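Local coordinates for protein KauB (Pseudomonas aeruginosa PAO1, PDB 6B4R) that probably oxidises a broad range of aldehydes, aminoaldehydes among them, to the corresponding acids with NAD(P)+ as the hydride acceptor, at residues F169-L172 against M173-K177; K191-E194 against K195-L198; I203-L206 against A207-G211. All coordinates share one frame; numbering follows the deposited sequence.

Contact 1 (F169-L172 against M173-K177). With TOE (2-[2-(2-methoxy-ethoxy)-ethoxy]-ethoxyl), chain H.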
ATOM      1  N   PHE A 169       3.896 -13.514  29.451  1.00 25.68           N
ATOM      2  CA  PHE A 169       4.791 -13.852  28.346  1.00 23.24           C
ATOM      3  C   PHE A 169       5.969 -12.880  28.311  1.00 28.18           C
ATOM      4  O   PHE A 169       6.107 -12.110  27.363  1.00 27.92           O
ATOM      5  CB  PHE A 169       4.050 -13.811  27.005  1.00 26.88           C
ATOM      6  CG  PHE A 169       3.010 -14.886  26.846  1.00 30.72           C
ATOM      7  CD1 PHE A 169       3.356 -16.141  26.369  1.00 20.30           C
ATOM      8  CD2 PHE A 169       1.681 -14.640  27.162  1.00 31.04           C
ATOM      9  CE1 PHE A 169       2.399 -17.135  26.217  1.00 25.96           C
ATOM     10  CE2 PHE A 169       0.719 -15.631  27.013  1.00 26.09           C
ATOM     11  CZ  PHE A 169       1.079 -16.880  26.540  1.00 24.34           C
ATOM     12  N   PRO A 170       6.834 -12.929  29.337  1.00 30.02           N
ATOM     13  CA  PRO A 170       7.901 -11.939  29.553  1.00 23.93           C
ATOM     14  C   PRO A 170       8.810 -11.733  28.344  1.00 26.95           C
ATOM     15  O   PRO A 170       9.021 -10.591  27.939  1.00 33.75           O
ATOM     16  CB  PRO A 170       8.702 -12.533  30.716  1.00 26.06           C
ATOM     17  CG  PRO A 170       7.749 -13.442  31.412  1.00 25.09           C
ATOM     18  CD  PRO A 170       6.890 -14.018  30.327  1.00 24.10           C
ATOM     19  N   LEU A 171       9.339 -12.814  27.781  1.00 25.65           N
ATOM     20  CA  LEU A 171      10.251 -12.701  26.646  1.00 24.15           C
ATOM     21  C   LEU A 171       9.521 -12.376  25.343  1.00 21.84           C
ATOM     22  O   LEU A 171       9.948 -11.500  24.590  1.00 26.13           O
ATOM     23  CB  LEU A 171      11.089 -13.974  26.488  1.00 29.76           C
ATOM     24  CG  LEU A 171      12.129 -13.976  25.365  1.00 22.59           C
ATOM     25  CD1 LEU A 171      13.114 -12.828  25.532  1.00 17.26           C
ATOM     26  CD2 LEU A 171      12.863 -15.306  25.316  1.00 20.20           C
ATOM     27  N   LEU A 172       8.420 -13.076  25.087  1.00 20.42           N
ATOM     28  CA  LEU A 172       7.661 -12.892  23.852  1.00 21.05           C
ATOM     29  C   LEU A 172       7.075 -11.485  23.720  1.00 28.45           C
ATOM     30  O   LEU A 172       7.186 -10.860  22.662  1.00 29.78           O
ATOM     31  CB  LEU A 172       6.544 -13.935  23.742  1.00 22.19           C
ATOM     32  CG  LEU A 172       5.725 -13.871  22.451  1.00 26.60           C
ATOM     33  CD1 LEU A 172       6.627 -14.062  21.240  1.00 19.59           C
ATOM     34  CD2 LEU A 172       4.602 -14.897  22.454  1.00 19.64           C
ATOM     35  N   MET A 173       6.448 -10.996  24.787  1.00 25.74           N
ATOM     36  CA  MET A 173       5.883  -9.649  24.788  1.00 26.18           C
ATOM     37  C   MET A 173       6.982  -8.608  24.635  1.00 25.79           C
ATOM     38  O   MET A 173       6.781  -7.568  24.010  1.00 32.74           O
ATOM     39  CB  MET A 173       5.093  -9.380  26.074  1.00 26.57           C
ATOM     40  CG  MET A 173       3.823 -10.207  26.236  1.00 27.52           C
ATOM     41  SD  MET A 173       2.643  -9.999  24.887  1.00 38.70           S
ATOM     42  CE  MET A 173       2.896 -11.523  23.977  1.00 35.26           C
ATOM     43  N   SER A 174       8.144  -8.892  25.213  1.00 23.74           N
ATOM     44  CA  SER A 174       9.284  -7.997  25.096  1.00 27.44           C
ATOM     45  C   SER A 174       9.694  -7.845  23.636  1.00 24.25           C
ATOM     46  O   SER A 174       9.950  -6.737  23.167  1.00 23.83           O
ATOM     47  CB  SER A 174      10.463  -8.515  25.920  1.00 28.92           C
ATOM     48  OG  SER A 174      10.130  -8.583  27.296  1.00 35.49           O
ATOM     49  N   CYS A 175       9.736  -8.962  22.917  1.00 24.98           N
ATOM     50  CA  CYS A 175      10.170  -8.953  21.525  1.00 26.22           C
ATOM     51  C   CYS A 175       9.100  -8.419  20.569  1.00 27.60           C
ATOM     52  O   CYS A 175       9.425  -7.917  19.493  1.00 24.08           O
ATOM     53  CB  CYS A 175      10.644 -10.345  21.097  1.00 30.27           C
ATOM     54  SG  CYS A 175      12.159 -10.895  21.936  1.00 28.80           S
ATOM     55  N   TRP A 176       7.830  -8.531  20.957  1.00 25.27           N
ATOM     56  CA  TRP A 176       6.750  -7.913  20.190  1.00 21.16           C
ATOM     57  C   TRP A 176       6.927  -6.400  20.168  1.00 21.91           C
ATOM     58  O   TRP A 176       6.548  -5.736  19.206  1.00 22.48           O
ATOM     59  CB  TRP A 176       5.377  -8.253  20.778  1.00 25.55           C
ATOM     60  CG  TRP A 176       4.839  -9.593  20.374  1.00 27.83           C
ATOM     61  CD1 TRP A 176       5.527 -10.606  19.767  1.00 28.91           C
ATOM     62  CD2 TRP A 176       3.497 -10.066  20.541  1.00 27.20           C
ATOM     63  NE1 TRP A 176       4.696 -11.680  19.550  1.00 26.08           N
ATOM     64  CE2 TRP A 176       3.445 -11.374  20.016  1.00 30.58           C
ATOM     65  CE3 TRP A 176       2.332  -9.511  21.084  1.00 30.87           C
ATOM     66  CZ2 TRP A 176       2.275 -12.135  20.020  1.00 31.82           C
ATOM     67  CZ3 TRP A 176       1.171 -10.268  21.086  1.00 32.16           C
ATOM     68  CH2 TRP A 176       1.152 -11.566  20.557  1.00 36.16           C
ATOM     69  N   LYS A 177       7.497  -5.861  21.241  1.00 24.56           N
ATOM     70  CA  LYS A 177       7.758  -4.430  21.335  1.00 25.20           C
ATOM     71  C   LYS A 177       9.133  -4.078  20.759  1.00 24.00           C
ATOM     72  O   LYS A 177       9.254  -3.195  19.906  1.00 20.98           O
ATOM     73  CB  LYS A 177       7.660  -3.966  22.791  1.00 24.07           C
ATOM     74  CG  LYS A 177       6.330  -4.277  23.474  1.00 26.78           C
ATOM     75  CD  LYS A 177       5.169  -3.607  22.759  1.00 32.53           C
ATOM     76  CE  LYS A 177       3.925  -3.559  23.630  1.00 33.28           C
ATOM     77  NZ  LYS A 177       3.445  -4.907  24.024  1.00 40.75           N
TER
HETATM   78  O2' TOE H 504      -0.921 -11.845  26.661  1.00 44.92           O
HETATM   79  CA' TOE H 504      -1.032 -11.370  25.315  1.00 49.96           C
HETATM   80  CB' TOE H 504      -1.926 -12.311  24.518  1.00 48.22           C
HETATM   81  OC' TOE H 504      -1.131 -13.198  23.733  1.00 55.63           O
HETATM   82  CD' TOE H 504      -1.947 -14.027  22.908  1.00 50.61           C
HETATM   83  CE' TOE H 504      -1.180 -14.425  21.652  1.00 56.15           C
HETATM   84  OF' TOE H 504      -0.193 -15.405  21.969  1.00 58.36           O
HETATM   85  CG' TOE H 504       0.539 -15.796  20.809  1.00 53.51           C
HETATM   86  CH' TOE H 504       1.345 -17.052  21.114  1.00 52.75           C
HETATM   87  OI' TOE H 504       0.452 -18.097  21.495  1.00 59.37           O
HETATM   88  CK' TOE H 504       1.096 -19.369  21.521  1.00 51.51           C
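Phe169 and Met173 join at the N-terminal end of helix 170-183, the helix of a beta-alpha-beta unit between strands 149-164 and 187-191 in the aldehyde dehydrogenase fold. Phe169 occupies the N-cap position, and its carbonyl O takes the Met173 N-H at 2.8 Å to close the first helical turn. Its CB rests on Met173 CG at 3.7 Å, while the ring leads off toward the bound glycol ether, TOE, whose O2' approaches it obliquely. TOE is also hydrogen-bonded to Asn168 ND2.

Pro170 packs against Glu105 and Met109 of helix 98-109. Its carbonyl O receives a weak bond from the Ser174 N-H, and the Ser174 hydroxyl lies near the same oxygen at a very short distance that is doubtful at this resolution.

At Leu171 the carbonyl O accepts Cys175 N at 3.0 Å, and CD1 lies 4.2 Å from Cys175 SG in a loose apolar touch, on the side of the helix facing Ile203.

Leu172 touches both Met173 and Trp176. Its CG sits off-centre over the five-membered ring of Trp176, 4.2 Å from the centroid, in a CH-pi contact, and the main chain adds the bond from Trp176 N to Leu172 O. The same leucine CG meets Met173 CE at 4.0 Å. The bent methionine chain, turned at chi2 (-58°) and chi3 (104°), brings that methyl over a face of the indole near its rim. Phe169, Met173 and Trp176 all belong to the ligand pocket, where Met173 SD lies 3.9 Å from TOE CA' and Trp176 CH2 lies 3.8 Å from TOE CE'.

Contact 2 (K191-E194 against K195-L198). With K (potassium ion), chain G.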
ATOM      1  N   LYS A 191      11.079  -1.905  30.852  1.00 27.90           N
ATOM      2  CA  LYS A 191      10.796  -2.176  32.251  1.00 22.00           C
ATOM      3  C   LYS A 191       9.965  -3.446  32.331  1.00 26.72           C
ATOM      4  O   LYS A 191       8.765  -3.427  32.053  1.00 35.13           O
ATOM      5  CB  LYS A 191      10.057  -0.996  32.895  1.00 25.09           C
ATOM      6  CG  LYS A 191       9.917  -1.078  34.415  1.00 19.64           C
ATOM      7  CD  LYS A 191       8.640  -1.796  34.815  1.00 30.31           C
ATOM      8  CE  LYS A 191       8.615  -2.116  36.293  1.00 33.20           C
ATOM      9  NZ  LYS A 191       7.488  -3.032  36.623  1.00 37.23           N
ATOM     10  N   PRO A 192      10.606  -4.562  32.703  1.00 26.78           N
ATOM     11  CA  PRO A 192       9.907  -5.841  32.846  1.00 25.40           C
ATOM     12  C   PRO A 192       9.086  -5.870  34.129  1.00 26.49           C
ATOM     13  O   PRO A 192       9.315  -5.060  35.023  1.00 25.27           O
ATOM     14  CB  PRO A 192      11.055  -6.848  32.936  1.00 29.42           C
ATOM     15  CG  PRO A 192      12.167  -6.077  33.570  1.00 24.74           C
ATOM     16  CD  PRO A 192      12.039  -4.672  33.029  1.00 25.42           C
ATOM     17  N   SER A 193       8.136  -6.793  34.211  1.00 21.67           N
ATOM     18  CA  SER A 193       7.344  -6.952  35.422  1.00 25.55           C
ATOM     19  C   SER A 193       8.231  -7.402  36.575  1.00 30.28           C
ATOM     20  O   SER A 193       9.207  -8.122  36.368  1.00 28.01           O
ATOM     21  CB  SER A 193       6.229  -7.972  35.196  1.00 22.01           C
ATOM     22  OG  SER A 193       5.647  -8.369  36.423  1.00 21.54           O
ATOM     23  N   GLU A 194       7.889  -6.983  37.789  1.00 31.12           N
ATOM     24  CA  GLU A 194       8.646  -7.386  38.969  1.00 31.81           C
ATOM     25  C   GLU A 194       8.403  -8.857  39.297  1.00 30.13           C
ATOM     26  O   GLU A 194       9.077  -9.433  40.151  1.00 34.53           O
ATOM     27  CB  GLU A 194       8.297  -6.510  40.177  1.00 32.93           C
ATOM     28  CG  GLU A 194       6.871  -6.668  40.684  1.00 25.96           C
ATOM     29  CD  GLU A 194       5.870  -5.845  39.897  1.00 38.10           C
ATOM     30  OE1 GLU A 194       6.298  -5.008  39.073  1.00 38.11           O
ATOM     31  OE2 GLU A 194       4.654  -6.035  40.103  1.00 49.12           O
ATOM     32  N   LYS A 195       7.433  -9.457  38.616  1.00 30.36           N
ATOM     33  CA  LYS A 195       7.142 -10.874  38.782  1.00 28.77           C
ATOM     34  C   LYS A 195       7.982 -11.739  37.843  1.00 26.74           C
ATOM     35  O   LYS A 195       7.987 -12.963  37.969  1.00 31.51           O
ATOM     36  CB  LYS A 195       5.657 -11.147  38.540  1.00 27.83           C
ATOM     37  CG  LYS A 195       4.715 -10.448  39.509  1.00 27.80           C
ATOM     38  CD  LYS A 195       3.270 -10.825  39.212  1.00 32.89           C
ATOM     39  CE  LYS A 195       2.292 -10.054  40.086  1.00 27.43           C
ATOM     40  NZ  LYS A 195       2.484 -10.347  41.533  1.00 36.94           N
ATOM     41  N   SER A 196       8.688 -11.107  36.906  1.00 26.06           N
ATOM     42  CA  SER A 196       9.494 -11.847  35.931  1.00 29.70           C
ATOM     43  C   SER A 196      10.508 -10.973  35.193  1.00 23.01           C
ATOM     44  O   SER A 196      10.315 -10.652  34.023  1.00 24.71           O
ATOM     45  CB  SER A 196       8.583 -12.532  34.911  1.00 32.22           C
ATOM     46  OG  SER A 196       7.784 -11.576  34.233  1.00 24.47           O
ATOM     47  N   PRO A 197      11.603 -10.596  35.871  1.00 24.28           N
ATOM     48  CA  PRO A 197      12.578  -9.685  35.262  1.00 24.69           C
ATOM     49  C   PRO A 197      13.765 -10.376  34.578  1.00 26.96           C
ATOM     50  O   PRO A 197      14.457  -9.737  33.785  1.00 23.41           O
ATOM     51  CB  PRO A 197      13.072  -8.884  36.466  1.00 22.90           C
ATOM     52  CG  PRO A 197      13.030  -9.873  37.593  1.00 23.67           C
ATOM     53  CD  PRO A 197      11.881 -10.821  37.302  1.00 23.80           C
ATOM     54  N   LEU A 198      13.986 -11.655  34.870  1.00 20.14           N
ATOM     55  CA  LEU A 198      15.230 -12.332  34.497  1.00 23.38           C
ATOM     56  C   LEU A 198      15.563 -12.373  32.994  1.00 28.80           C
ATOM     57  O   LEU A 198      16.694 -12.077  32.605  1.00 24.28           O
ATOM     58  CB  LEU A 198      15.272 -13.742  35.097  1.00 21.23           C
ATOM     59  CG  LEU A 198      15.077 -13.808  36.618  1.00 31.24           C
ATOM     60  CD1 LEU A 198      15.236 -15.231  37.136  1.00 25.50           C
ATOM     61  CD2 LEU A 198      16.021 -12.852  37.344  1.00 24.82           C
TER
HETATM   62  K     K G 503       9.484 -14.487  39.943  1.00 32.92           K
HETATM   63  O   HOH W   1       8.099  -9.128  32.653  1.00 23.51           O
HETATM   64  O   HOH W   2      10.137 -11.872  40.957  1.00 28.59           O
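Ser193 OG accepts the Lys195 backbone N-H at 3.0 Å, with an N-H...O angle of 163°, forming an ST turn at the start of a type I beta turn that runs from Ser193 to Ser196. The turn belongs to the loop that leads from strand 187-191 to helix 198-210. The hydroxyl reaches forward over the turn because it stands anti to the serine N (chi1 167°), beside the carbonyl carbon; there it also meets Lys195 CB. Ser193 grips the turn a second time through its carbonyl O, which takes the Ser196 N-H at 3.1 Å, with the donor well above the carbonyl plane.

A water bridges the same two serines, accepting from Ser193 N and hydrogen-bonding to Ser196 OG at 2.9 Å. Just outside the turn, the rings of Pro192 and Pro197 cross at about a right angle, with CG of the first 4.1 Å from CB of the second. Trp167 lies against Ser193, Lys195 and Ser196.

On the strand side, Lys191 NZ makes a long, weak salt bridge to Glu194 OE1, while Lys195 NZ forms a salt bridge with Asp346. Both carbonyls at the corner of the turn are directed to the potassium site. Lys195 O is a direct ligand of the ion, alongside Asp108 and Leu40, whereas Glu194 O acts from the second shell: it accepts a hydrogen bond of 2.8 Å from a water whose oxygen stands 2.9 Å from the potassium, equal to the distance from Lys195 O to the ion.

Contact 3 (I203-L206 against A207-G211)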
ATOM      1  N   ILE A 203      18.693 -10.835  27.883  1.00 35.05           N
ATOM      2  CA  ILE A 203      18.762 -10.519  26.457  1.00 26.64           C
ATOM      3  C   ILE A 203      19.369  -9.149  26.169  1.00 26.87           C
ATOM      4  O   ILE A 203      19.774  -8.872  25.040  1.00 35.34           O
ATOM      5  CB  ILE A 203      17.378 -10.603  25.777  1.00 28.66           C
ATOM      6  CG1 ILE A 203      16.428  -9.556  26.366  1.00 30.02           C
ATOM      7  CG2 ILE A 203      16.801 -12.007  25.906  1.00 23.95           C
ATOM      8  CD1 ILE A 203      15.100  -9.472  25.659  1.00 22.54           C
ATOM      9  N   ALA A 204      19.424  -8.298  27.190  1.00 29.78           N
ATOM     10  CA  ALA A 204      20.015  -6.970  27.053  1.00 28.89           C
ATOM     11  C   ALA A 204      21.485  -7.064  26.660  1.00 32.94           C
ATOM     12  O   ALA A 204      21.966  -6.302  25.819  1.00 30.74           O
ATOM     13  CB  ALA A 204      19.861  -6.191  28.344  1.00 29.65           C
ATOM     14  N   GLN A 205      22.187  -8.012  27.274  1.00 26.30           N
ATOM     15  CA  GLN A 205      23.582  -8.274  26.953  1.00 34.19           C
ATOM     16  C   GLN A 205      23.713  -8.859  25.547  1.00 35.03           C
ATOM     17  O   GLN A 205      24.654  -8.544  24.816  1.00 32.02           O
ATOM     18  CB  GLN A 205      24.186  -9.232  27.983  1.00 39.48           C
ATOM     19  CG  GLN A 205      25.604  -9.674  27.671  1.00 32.91           C
ATOM     20  CD  GLN A 205      26.578  -8.513  27.627  1.00 46.68           C
ATOM     21  OE1 GLN A 205      27.363  -8.385  26.688  1.00 48.90           O
ATOM     22  NE2 GLN A 205      26.536  -7.661  28.649  1.00 40.76           N
ATOM     23  N   LEU A 206      22.758  -9.706  25.176  1.00 33.15           N
ATOM     24  CA  LEU A 206      22.773 -10.361  23.871  1.00 33.36           C
ATOM     25  C   LEU A 206      22.576  -9.365  22.733  1.00 33.60           C
ATOM     26  O   LEU A 206      23.109  -9.548  21.638  1.00 35.59           O
ATOM     27  CB  LEU A 206      21.703 -11.453  23.803  1.00 29.98           C
ATOM     28  CG  LEU A 206      21.806 -12.592  24.819  1.00 28.25           C
ATOM     29  CD1 LEU A 206      20.720 -13.624  24.566  1.00 24.07           C
ATOM     30  CD2 LEU A 206      23.183 -13.236  24.779  1.00 22.08           C
ATOM     31  N   ALA A 207      21.801  -8.316  22.988  1.00 29.78           N
ATOM     32  CA  ALA A 207      21.604  -7.264  21.999  1.00 34.52           C
ATOM     33  C   ALA A 207      22.927  -6.565  21.708  1.00 32.25           C
ATOM     34  O   ALA A 207      23.276  -6.325  20.550  1.00 24.12           O
ATOM     35  CB  ALA A 207      20.570  -6.260  22.487  1.00 28.03           C
ATOM     36  N   VAL A 208      23.660  -6.248  22.770  1.00 30.88           N
ATOM     37  CA  VAL A 208      24.962  -5.602  22.649  1.00 33.69           C
ATOM     38  C   VAL A 208      25.940  -6.483  21.872  1.00 27.80           C
ATOM     39  O   VAL A 208      26.681  -5.997  21.018  1.00 30.15           O
ATOM     40  CB  VAL A 208      25.540  -5.239  24.036  1.00 32.67           C
ATOM     41  CG1 VAL A 208      26.999  -4.843  23.927  1.00 37.46           C
ATOM     42  CG2 VAL A 208      24.728  -4.116  24.664  1.00 33.52           C
ATOM     43  N   GLU A 209      25.918  -7.783  22.153  1.00 30.60           N
ATOM     44  CA  GLU A 209      26.795  -8.729  21.469  1.00 34.78           C
ATOM     45  C   GLU A 209      26.455  -8.838  19.988  1.00 34.19           C
ATOM     46  O   GLU A 209      27.327  -9.098  19.160  1.00 44.60           O
ATOM     47  CB  GLU A 209      26.719 -10.112  22.120  1.00 30.45           C
ATOM     48  CG  GLU A 209      27.235 -10.161  23.548  1.00 41.09           C
ATOM     49  CD  GLU A 209      27.149 -11.549  24.154  1.00 49.42           C
ATOM     50  OE1 GLU A 209      26.761 -12.492  23.432  1.00 53.33           O
ATOM     51  OE2 GLU A 209      27.470 -11.698  25.353  1.00 48.52           O
ATOM     52  N   ALA A 210      25.183  -8.639  19.659  1.00 33.11           N
ATOM     53  CA  ALA A 210      24.719  -8.766  18.282  1.00 30.15           C
ATOM     54  C   ALA A 210      25.090  -7.554  17.434  1.00 25.09           C
ATOM     55  O   ALA A 210      25.097  -7.628  16.205  1.00 35.17           O
ATOM     56  CB  ALA A 210      23.217  -8.992  18.254  1.00 28.46           C
ATOM     57  N   GLY A 211      25.393  -6.438  18.089  1.00 21.65           N
ATOM     58  CA  GLY A 211      25.790  -5.236  17.382  1.00 21.10           C
ATOM     59  C   GLY A 211      24.984  -3.999  17.732  1.00 32.63           C
ATOM     60  O   GLY A 211      25.308  -2.899  17.283  1.00 33.86           O
TER
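Glu209 reaches back toward Gln205, its chain extended beyond CG, on the last turns of helix 198-210, the helix of a beta-alpha-beta unit between strands 187-191 and 217-219. The glutamine bends at chi2 (61°), which carries its amide along the helix toward the glutamate; Gln205 OE1 then rests 3.6 Å from Glu209 CG. The two chains cross at about a right angle, with amide and carboxylate planes 53° apart. Glu209 OE2 lies 3.6 Å from Gln205 CG, and Glu209 OE1 lies 3.9 Å from Leu206 CD2.

Behind these side chains runs the main-chain bonding. Glu209 N bonds to Gln205 O at 3.0 Å, and Ala207 N to Ile203 O at 2.9 Å, whereas the bonds from Val208 N to Ala204 O and from Ala210 N to Leu206 O are weak. A Schellman motif ends the helix: Gly211, at a positive phi of 126°, returns its N-H to Val208 O at 3.2 Å and weakly to Ala207 O.

Farther out, Ala207 and Ala210 meet Phe90 of helix 80-96, while Ala204 packs on Phe217 and Val219. Arg89 NE donates a hydrogen bond to Ala210 O at the helix end. The modelled amide turns its oxygen, not its nitrogen, toward the carboxylate, so Gln205 and Glu209 meet by van der Waals contact, and the polar bonds across this contact are all backbone ones.

Overall arrangement
All three contacts are local and follow one another along the chain, so none nests in or crosses another. Contact 1 closes the first turns of helix 170-183, after strand 149-164 and beside the ligand pocket. The chain then passes through strand 187-191 into contact 2, which closes the turn at the potassium site before helix 198-210. Contact 3 finishes that helix ahead of strand 217-219, its centre about 16 Å and 18 Å from those of contacts 1 and 2. Contact 1 touches both others: Pro170 CG, 3.4 Å from Ser196 OG, sets helix 170-183 against the loop, and Leu171 CD1, 3.8 Å from Ile203 CG2, sets it against helix 198-210.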